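Local coordinates for putative PAS/PAC sensor protein (Nakamurella multipartita DSM 44233, PDB 6HMJ) that senses blue light through a flavin-binding light-oxygen-voltage (LOV) domain and couples it to RNA binding and translational regulation, at residues A245-T250 / Y346-T351; A309-I314 / W325-L330. All coordinates share one frame; numbering follows the deposited sequence.

Contact 1. Residues A245-T250 / Y346-T351; sequences ASVAIT and YQLDVT. With FMN (flavin mononucleotide), chain E.
Gln-347 and Thr-250 meet with their side chains at about a right angle, the amide end of the glutamine coming up to the threonine hydroxyl. NE2 of Gln-347 donates to OG1 of Thr-250 over 3.0 Å, and the hydroxyl lies close to the amide plane, 13° out of it. OG1 also bonds to the carbonyl oxygen of Gly-345, which fixes the hydroxyl as donor there and as acceptor from the amide. A bend in the middle of the Gln-347 chain (chi2 84°) turns the amide so that NE2 reaches Thr-250 and comes to the N5 edge of the flavin, nearly in the ring plane: NE2 makes a weak, 3.4 Å hydrogen bond to N5 of FMN, and CG packs 3.3 Å from O4 of FMN. The other end of the amide, OE1, rests 3.5 Å from CB of Ala-248, with Phe-268 of helix 266-272 also against both residues. This is the glutamine that follows strand 340-346 of a LOV-type PAS domain, whose amide in related photoreceptors is thought to reorient when light changes the protonation of N5. An alanine here would remove the amide, and is likely to leave Thr-250 OG1 without this amide donor and N5 of FMN without its weak hydrogen bond. The backbones are joined partly through water: one molecule accepts from N of Ala-248 and donates to O of Gln-347, and a second donates to both O of Ala-248 and O of Gln-347. O of Ala-248 also receives a CA-H...O contact from CA of Tyr-346 at 3.4 Å. Nearer the second subunit, CG1 of Val-247 and CD2 of Leu-348 touch at 3.9 Å, and Val-247 packs on Val-247 of that subunit.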
loop_
_atom_site.group_PDB
_atom_site.type_symbol
_atom_site.label_atom_id
_atom_site.label_comp_id
_atom_site.label_asym_id
_atom_site.label_seq_id
_atom_site.Cartn_x
_atom_site.Cartn_y
_atom_site.Cartn_z
ATOM N N ALA A 245 -18.490 34.343 -2.523
ATOM C CA ALA A 245 -18.672 32.970 -2.976
ATOM C C ALA A 245 -17.326 32.265 -3.063
ATOM O O ALA A 245 -16.323 32.854 -3.475
ATOM C CB ALA A 245 -19.372 32.943 -4.333
ATOM N N SER A 246 -17.309 30.985 -2.673
ATOM C CA SER A 246 -16.071 30.219 -2.604
ATOM C C SER A 246 -15.563 29.750 -3.961
ATOM O O SER A 246 -14.424 29.276 -4.037
ATOM C CB SER A 246 -16.258 28.998 -1.702
ATOM O OG SER A 246 -17.363 28.217 -2.119
ATOM N N VAL A 247 -16.354 29.870 -5.022
ATOM C CA VAL A 247 -15.928 29.449 -6.349
ATOM C C VAL A 247 -15.686 30.690 -7.199
ATOM O O VAL A 247 -16.225 31.772 -6.944
ATOM C CB VAL A 247 -16.948 28.506 -7.026
ATOM C CG1 VAL A 247 -17.090 27.225 -6.229
ATOM C CG2 VAL A 247 -18.301 29.187 -7.191
ATOM N N ALA A 248 -14.869 30.520 -8.234
ATOM C CA ALA A 248 -14.421 31.657 -9.025
ATOM C C ALA A 248 -15.548 32.179 -9.902
ATOM O O ALA A 248 -16.308 31.407 -10.494
ATOM C CB ALA A 248 -13.225 31.265 -9.893
ATOM N N ILE A 249 -15.652 33.504 -9.979
ATOM C CA ILE A 249 -16.620 34.176 -10.836
ATOM C C ILE A 249 -15.887 35.260 -11.614
ATOM O O ILE A 249 -15.126 36.042 -11.034
ATOM C CB ILE A 249 -17.778 34.782 -10.018
ATOM C CG1 ILE A 249 -18.454 33.692 -9.179
ATOM C CG2 ILE A 249 -18.787 35.471 -10.946
ATOM C CD1 ILE A 249 -19.552 34.201 -8.273
ATOM N N THR A 250 -16.104 35.294 -12.927
ATOM C CA THR A 250 -15.504 36.302 -13.786
ATOM C C THR A 250 -16.541 36.784 -14.791
ATOM O O THR A 250 -17.451 36.041 -15.175
ATOM C CB THR A 250 -14.270 35.762 -14.522
ATOM O OG1 THR A 250 -14.621 34.571 -15.237
ATOM C CG2 THR A 250 -13.156 35.450 -13.535
ATOM N N TYR A 346 -17.267 30.628 -14.764
ATOM C CA TYR A 346 -17.172 29.998 -13.447
ATOM C C TYR A 346 -16.081 28.935 -13.518
ATOM O O TYR A 346 -16.343 27.795 -13.906
ATOM C CB TYR A 346 -18.512 29.388 -13.024
ATOM C CG TYR A 346 -19.700 30.286 -13.265
ATOM C CD1 TYR A 346 -20.291 30.363 -14.518
ATOM C CD2 TYR A 346 -20.236 31.054 -12.238
ATOM C CE1 TYR A 346 -21.376 31.181 -14.746
ATOM C CE2 TYR A 346 -21.323 31.875 -12.455
ATOM C CZ TYR A 346 -21.888 31.937 -13.711
ATOM O OH TYR A 346 -22.973 32.755 -13.937
ATOM N N GLN A 347 -14.863 29.300 -13.129
ATOM C CA GLN A 347 -13.740 28.379 -13.208
ATOM C C GLN A 347 -13.741 27.432 -12.014
ATOM O O GLN A 347 -14.017 27.836 -10.880
ATOM C CB GLN A 347 -12.419 29.146 -13.264
ATOM C CG GLN A 347 -12.251 30.022 -14.500
ATOM C CD GLN A 347 -12.908 31.387 -14.366
ATOM O OE1 GLN A 347 -13.565 31.687 -13.368
ATOM N NE2 GLN A 347 -12.722 32.228 -15.375
ATOM N N LEU A 348 -13.433 26.162 -12.282
ATOM C CA LEU A 348 -13.403 25.120 -11.261
ATOM C C LEU A 348 -12.165 24.263 -11.462
ATOM O O LEU A 348 -11.902 23.800 -12.576
ATOM C CB LEU A 348 -14.656 24.237 -11.321
ATOM C CG LEU A 348 -15.984 24.895 -10.945
ATOM C CD1 LEU A 348 -17.140 23.990 -11.322
ATOM C CD2 LEU A 348 -16.026 25.218 -9.456
ATOM N N ASP A 349 -11.410 24.059 -10.386
ATOM C CA ASP A 349 -10.279 23.138 -10.405
ATOM C C ASP A 349 -10.819 21.722 -10.248
ATOM O O ASP A 349 -11.231 21.324 -9.152
ATOM C CB ASP A 349 -9.291 23.483 -9.295
ATOM C CG ASP A 349 -8.056 22.608 -9.324
ATOM O OD1 ASP A 349 -7.986 21.707 -10.188
ATOM O OD2 ASP A 349 -7.151 22.821 -8.490
ATOM N N VAL A 350 -10.824 20.964 -11.342
ATOM C CA VAL A 350 -11.367 19.610 -11.342
ATOM C C VAL A 350 -10.242 18.617 -11.603
ATOM O O VAL A 350 -10.458 17.557 -12.203
ATOM C CB VAL A 350 -12.493 19.467 -12.383
ATOM C CG1 VAL A 350 -13.645 20.390 -12.032
ATOM C CG2 VAL A 350 -11.980 19.761 -13.783
ATOM N N THR A 351 -9.035 18.958 -11.151
ATOM C CA THR A 351 -7.873 18.118 -11.415
ATOM C C THR A 351 -8.080 16.703 -10.881
ATOM O O THR A 351 -7.911 15.721 -11.613
ATOM C CB THR A 351 -6.626 18.750 -10.795
ATOM O OG1 THR A 351 -6.417 20.049 -11.360
ATOM C CG2 THR A 351 -5.400 17.878 -11.046
HETATM N N1 FMN E . -10.082 30.364 -21.249
HETATM C C2 FMN E . -9.269 29.641 -20.448
HETATM O O2 FMN E . -8.364 28.952 -20.966
HETATM N N3 FMN E . -9.394 29.631 -19.110
HETATM C C4 FMN E . -10.332 30.334 -18.469
HETATM O O4 FMN E . -10.417 30.301 -17.223
HETATM C C4A FMN E . -11.263 31.154 -19.271
HETATM N N5 FMN E . -12.235 31.893 -18.703
HETATM C C5A FMN E . -13.071 32.632 -19.468
HETATM C C6 FMN E . -14.066 33.380 -18.846
HETATM C C7 FMN E . -14.938 34.151 -19.600
HETATM C C7M FMN E . -16.005 34.956 -18.907
HETATM C C8 FMN E . -14.810 34.170 -21.082
HETATM C C8M FMN E . -15.738 34.988 -21.940
HETATM C C9 FMN E . -13.823 33.421 -21.704
HETATM C C9A FMN E . -12.940 32.647 -20.957
HETATM N N10 FMN E . -11.917 31.873 -21.565
HETATM C C10 FMN E . -11.074 31.119 -20.736
HETATM C "C1'" FMN E . -11.701 31.799 -23.014
HETATM C "C2'" FMN E . -10.638 32.789 -23.449
HETATM O "O2'" FMN E . -10.717 33.991 -22.680
HETATM C "C3'" FMN E . -10.838 33.111 -24.918
HETATM O "O3'" FMN E . -12.152 33.661 -25.098
HETATM C "C4'" FMN E . -10.706 31.895 -25.823
HETATM O "O4'" FMN E . -9.425 31.289 -25.655
HETATM C "C5'" FMN E . -10.931 32.391 -27.244
HETATM O "O5'" FMN E . -9.918 31.939 -28.132
HETATM P P FMN E . -8.751 32.951 -28.568
HETATM O O1P FMN E . -7.902 32.090 -29.468
HETATM O O2P FMN E . -9.488 34.071 -29.264
HETATM O O3P FMN E . -8.112 33.398 -27.276
HETATM O O HOH W 1 -13.244 27.926 -8.253
HETATM O O HOH W 2 -16.999 28.482 -10.313
#

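Contact 2. Residues A309-I314 / W325-L330; sequences AVTTLI and WNEFHL. With FMN (flavin mononucleotide), chain E.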
loop_
_atom_site.group_PDB
_atom_site.type_symbol
_atom_site.label_atom_id
_atom_site.label_comp_id
_atom_site.label_asym_id
_atom_site.label_seq_id
_atom_site.Cartn_x
_atom_site.Cartn_y
_atom_site.Cartn_z
ATOM N N ALA A 309 -24.345 28.851 -24.502
ATOM C CA ALA A 309 -23.894 28.446 -23.177
ATOM C C ALA A 309 -23.152 27.124 -23.319
ATOM O O ALA A 309 -23.699 26.157 -23.863
ATOM C CB ALA A 309 -25.071 28.305 -22.214
ATOM N N VAL A 310 -21.905 27.082 -22.846
ATOM C CA VAL A 310 -21.063 25.905 -22.996
ATOM C C VAL A 310 -20.244 25.699 -21.732
ATOM O O VAL A 310 -19.989 26.630 -20.965
ATOM C CB VAL A 310 -20.109 26.015 -24.211
ATOM C CG1 VAL A 310 -20.894 26.226 -25.493
ATOM C CG2 VAL A 310 -19.101 27.142 -23.998
ATOM N N THR A 311 -19.833 24.452 -21.526
ATOM C CA THR A 311 -18.877 24.091 -20.490
ATOM C C THR A 311 -17.606 23.603 -21.171
ATOM O O THR A 311 -17.671 22.798 -22.106
ATOM C CB THR A 311 -19.434 23.008 -19.567
ATOM O OG1 THR A 311 -20.631 23.485 -18.936
ATOM C CG2 THR A 311 -18.410 22.644 -18.497
ATOM N N THR A 312 -16.460 24.092 -20.709
ATOM C CA THR A 312 -15.181 23.781 -21.328
ATOM C C THR A 312 -14.231 23.217 -20.285
ATOM O O THR A 312 -14.090 23.784 -19.198
ATOM C CB THR A 312 -14.567 25.023 -21.979
ATOM O OG1 THR A 312 -15.278 25.329 -23.186
ATOM C CG2 THR A 312 -13.092 24.804 -22.301
ATOM N N LEU A 313 -13.591 22.103 -20.620
ATOM C CA LEU A 313 -12.474 21.573 -19.850
ATOM C C LEU A 313 -11.191 21.902 -20.602
ATOM O O LEU A 313 -11.092 21.650 -21.808
ATOM C CB LEU A 313 -12.609 20.064 -19.648
ATOM C CG LEU A 313 -11.497 19.385 -18.848
ATOM C CD1 LEU A 313 -11.451 19.926 -17.423
ATOM C CD2 LEU A 313 -11.674 17.872 -18.846
ATOM N N ILE A 314 -10.223 22.487 -19.899
ATOM C CA ILE A 314 -9.001 22.953 -20.540
ATOM C C ILE A 314 -7.879 22.959 -19.516
ATOM O O ILE A 314 -8.107 23.118 -18.313
ATOM C CB ILE A 314 -9.200 24.354 -21.172
ATOM C CG1 ILE A 314 -8.009 24.718 -22.061
ATOM C CG2 ILE A 314 -9.411 25.407 -20.089
ATOM C CD1 ILE A 314 -8.244 25.945 -22.921
ATOM N N TRP A 325 -6.446 21.351 -14.097
ATOM C CA TRP A 325 -7.552 21.193 -15.030
ATOM C C TRP A 325 -8.671 22.148 -14.648
ATOM O O TRP A 325 -9.110 22.178 -13.493
ATOM C CB TRP A 325 -8.064 19.755 -15.038
ATOM C CG TRP A 325 -7.214 18.817 -15.835
ATOM C CD1 TRP A 325 -6.307 17.919 -15.355
ATOM C CD2 TRP A 325 -7.192 18.688 -17.261
ATOM N NE1 TRP A 325 -5.722 17.237 -16.396
ATOM C CE2 TRP A 325 -6.249 17.692 -17.576
ATOM C CE3 TRP A 325 -7.881 19.319 -18.302
ATOM C CZ2 TRP A 325 -5.975 17.312 -18.887
ATOM C CZ3 TRP A 325 -7.608 18.940 -19.601
ATOM C CH2 TRP A 325 -6.664 17.946 -19.883
ATOM N N ASN A 326 -9.137 22.922 -15.624
ATOM C CA ASN A 326 -10.131 23.966 -15.413
ATOM C C ASN A 326 -11.379 23.602 -16.203
ATOM O O ASN A 326 -11.374 23.651 -17.437
ATOM C CB ASN A 326 -9.578 25.325 -15.851
ATOM C CG ASN A 326 -10.542 26.479 -15.589
ATOM O OD1 ASN A 326 -11.718 26.278 -15.278
ATOM N ND2 ASN A 326 -10.038 27.700 -15.725
ATOM N N GLU A 327 -12.440 23.228 -15.496
ATOM C CA GLU A 327 -13.769 23.119 -16.090
ATOM C C GLU A 327 -14.502 24.415 -15.760
ATOM O O GLU A 327 -14.945 24.618 -14.626
ATOM C CB GLU A 327 -14.531 21.906 -15.570
ATOM C CG GLU A 327 -15.849 21.691 -16.309
ATOM C CD GLU A 327 -16.689 20.586 -15.722
ATOM O OE1 GLU A 327 -16.460 19.414 -16.084
ATOM O OE2 GLU A 327 -17.581 20.889 -14.901
ATOM N N PHE A 328 -14.614 25.301 -16.744
ATOM C CA PHE A 328 -15.298 26.573 -16.562
ATOM C C PHE A 328 -16.502 26.643 -17.487
ATOM O O PHE A 328 -16.402 26.324 -18.677
ATOM C CB PHE A 328 -14.352 27.763 -16.794
ATOM C CG PHE A 328 -13.921 27.947 -18.220
ATOM C CD1 PHE A 328 -14.711 28.646 -19.117
ATOM C CD2 PHE A 328 -12.699 27.465 -18.649
ATOM C CE1 PHE A 328 -14.304 28.827 -20.428
ATOM C CE2 PHE A 328 -12.285 27.647 -19.956
ATOM C CZ PHE A 328 -13.089 28.330 -20.846
ATOM N N HIS A 329 -17.635 27.056 -16.931
ATOM C CA HIS A 329 -18.867 27.217 -17.689
ATOM C C HIS A 329 -18.982 28.658 -18.174
ATOM O O HIS A 329 -18.625 29.598 -17.459
ATOM C CB HIS A 329 -20.065 26.836 -16.817
ATOM C CG HIS A 329 -21.394 27.138 -17.434
ATOM N ND1 HIS A 329 -22.276 28.043 -16.885
ATOM C CD2 HIS A 329 -22.000 26.646 -18.541
ATOM C CE1 HIS A 329 -23.364 28.105 -17.632
ATOM N NE2 HIS A 329 -23.222 27.267 -18.643
ATOM N N LEU A 330 -19.469 28.822 -19.400
ATOM C CA LEU A 330 -19.643 30.133 -20.014
ATOM C C LEU A 330 -21.135 30.383 -20.182
ATOM O O LEU A 330 -21.816 29.638 -20.896
ATOM C CB LEU A 330 -18.930 30.215 -21.363
ATOM C CG LEU A 330 -17.404 30.304 -21.327
ATOM C CD1 LEU A 330 -16.839 30.113 -22.722
ATOM C CD2 LEU A 330 -16.938 31.624 -20.744
HETATM N N1 FMN E . -10.082 30.364 -21.249
HETATM C C2 FMN E . -9.269 29.641 -20.448
HETATM O O2 FMN E . -8.364 28.952 -20.966
HETATM N N3 FMN E . -9.394 29.631 -19.110
HETATM C C4 FMN E . -10.332 30.334 -18.469
HETATM O O4 FMN E . -10.417 30.301 -17.223
HETATM C C4A FMN E . -11.263 31.154 -19.271
HETATM N N5 FMN E . -12.235 31.893 -18.703
HETATM C C5A FMN E . -13.071 32.632 -19.468
HETATM C C6 FMN E . -14.066 33.380 -18.846
HETATM C C7 FMN E . -14.938 34.151 -19.600
HETATM C C7M FMN E . -16.005 34.956 -18.907
HETATM C C8 FMN E . -14.810 34.170 -21.082
HETATM C C8M FMN E . -15.738 34.988 -21.940
HETATM C C9 FMN E . -13.823 33.421 -21.704
HETATM C C9A FMN E . -12.940 32.647 -20.957
HETATM N N10 FMN E . -11.917 31.873 -21.565
HETATM C C10 FMN E . -11.074 31.119 -20.736
HETATM C "C1'" FMN E . -11.701 31.799 -23.014
HETATM C "C2'" FMN E . -10.638 32.789 -23.449
HETATM O "O2'" FMN E . -10.717 33.991 -22.680
HETATM C "C3'" FMN E . -10.838 33.111 -24.918
HETATM O "O3'" FMN E . -12.152 33.661 -25.098
HETATM C "C4'" FMN E . -10.706 31.895 -25.823
HETATM O "O4'" FMN E . -9.425 31.289 -25.655
HETATM C "C5'" FMN E . -10.931 32.391 -27.244
HETATM O "O5'" FMN E . -9.918 31.939 -28.132
HETATM P P FMN E . -8.751 32.951 -28.568
HETATM O O1P FMN E . -7.902 32.090 -29.468
HETATM O O2P FMN E . -9.488 34.071 -29.264
HETATM O O3P FMN E . -8.112 33.398 -27.276
#
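Phe-328 lies between Thr-312 and the flavin. CB of Thr-312 makes a CH-pi contact over one ring face, 4.1 Å from the centroid, and the opposite face takes the isoalloxazine, with CZ of Phe-328 3.4 Å from C10 of FMN. The two strands form an antiparallel beta hairpin of the PAS sheet, here in its LOV, flavin-binding form. CG2 of Ile-314 reaches the ring edge, near its plane, 3.6 Å from CE2 of Phe-328. With CG of Phe-328 set between its backbone N and carbonyl carbon (chi1 69°), the ring lies along the sheet and offers its face to the flavin. On the same sheet face Leu-330 lays CD2 3.3 Å from C8 of FMN, at the dimethylbenzene end, while Asn-326 brings ND2 to 3.0 Å from O4 of FMN at the pyrimidine end. That amide is positioned by neighbours: ND2 bonds to OD1 of Asn-316, itself a flavin ligand, and OD1 accepts a weak bond from N of Leu-348. Further out, Ile-300 of helix 294-305 packs on Thr-312 and Leu-330, and OG1 of Thr-312 bonds to OG1 of Thr-214. Paired backbone bonds at Val-310 with Leu-330, Thr-312 with Phe-328 and Ile-314 with Asn-326 keep these residues in register. The face turned away from the flavin carries Thr-311, Leu-313, Glu-327 and His-329. There the extended Glu-327 chain crosses Thr-311, and its OE1 forms a salt bridge with Arg-353. Trp-325, near the beginning of strand 323-334, meets the branched end of Leu-313: CG of Leu-313 lies 3.7 Å from CE3 of Trp-325.

How the contacts relate
From the N terminus, the chain leaves helix 234-244, passes 245-250 into strand 250-253, and returns only at 346-351, so contact 1 closes a long loop spanning most of the PAS domain. Contact 2, a short hairpin of strands 310-317 and 323-334, is nested inside it. Strand 340-346 then runs antiparallel beside 323-334, and the pairing carries on past its end, where the two contacts touch: N of Val-350 probably bonds to O of Trp-325, and N of Glu-327 to O of Leu-348. Contact 1 joins the end of strand 340-346 to strand 250-253, whereas contact 2 builds the neighbouring part of the sheet. Both border FMN, and helix 351-372 follows directly.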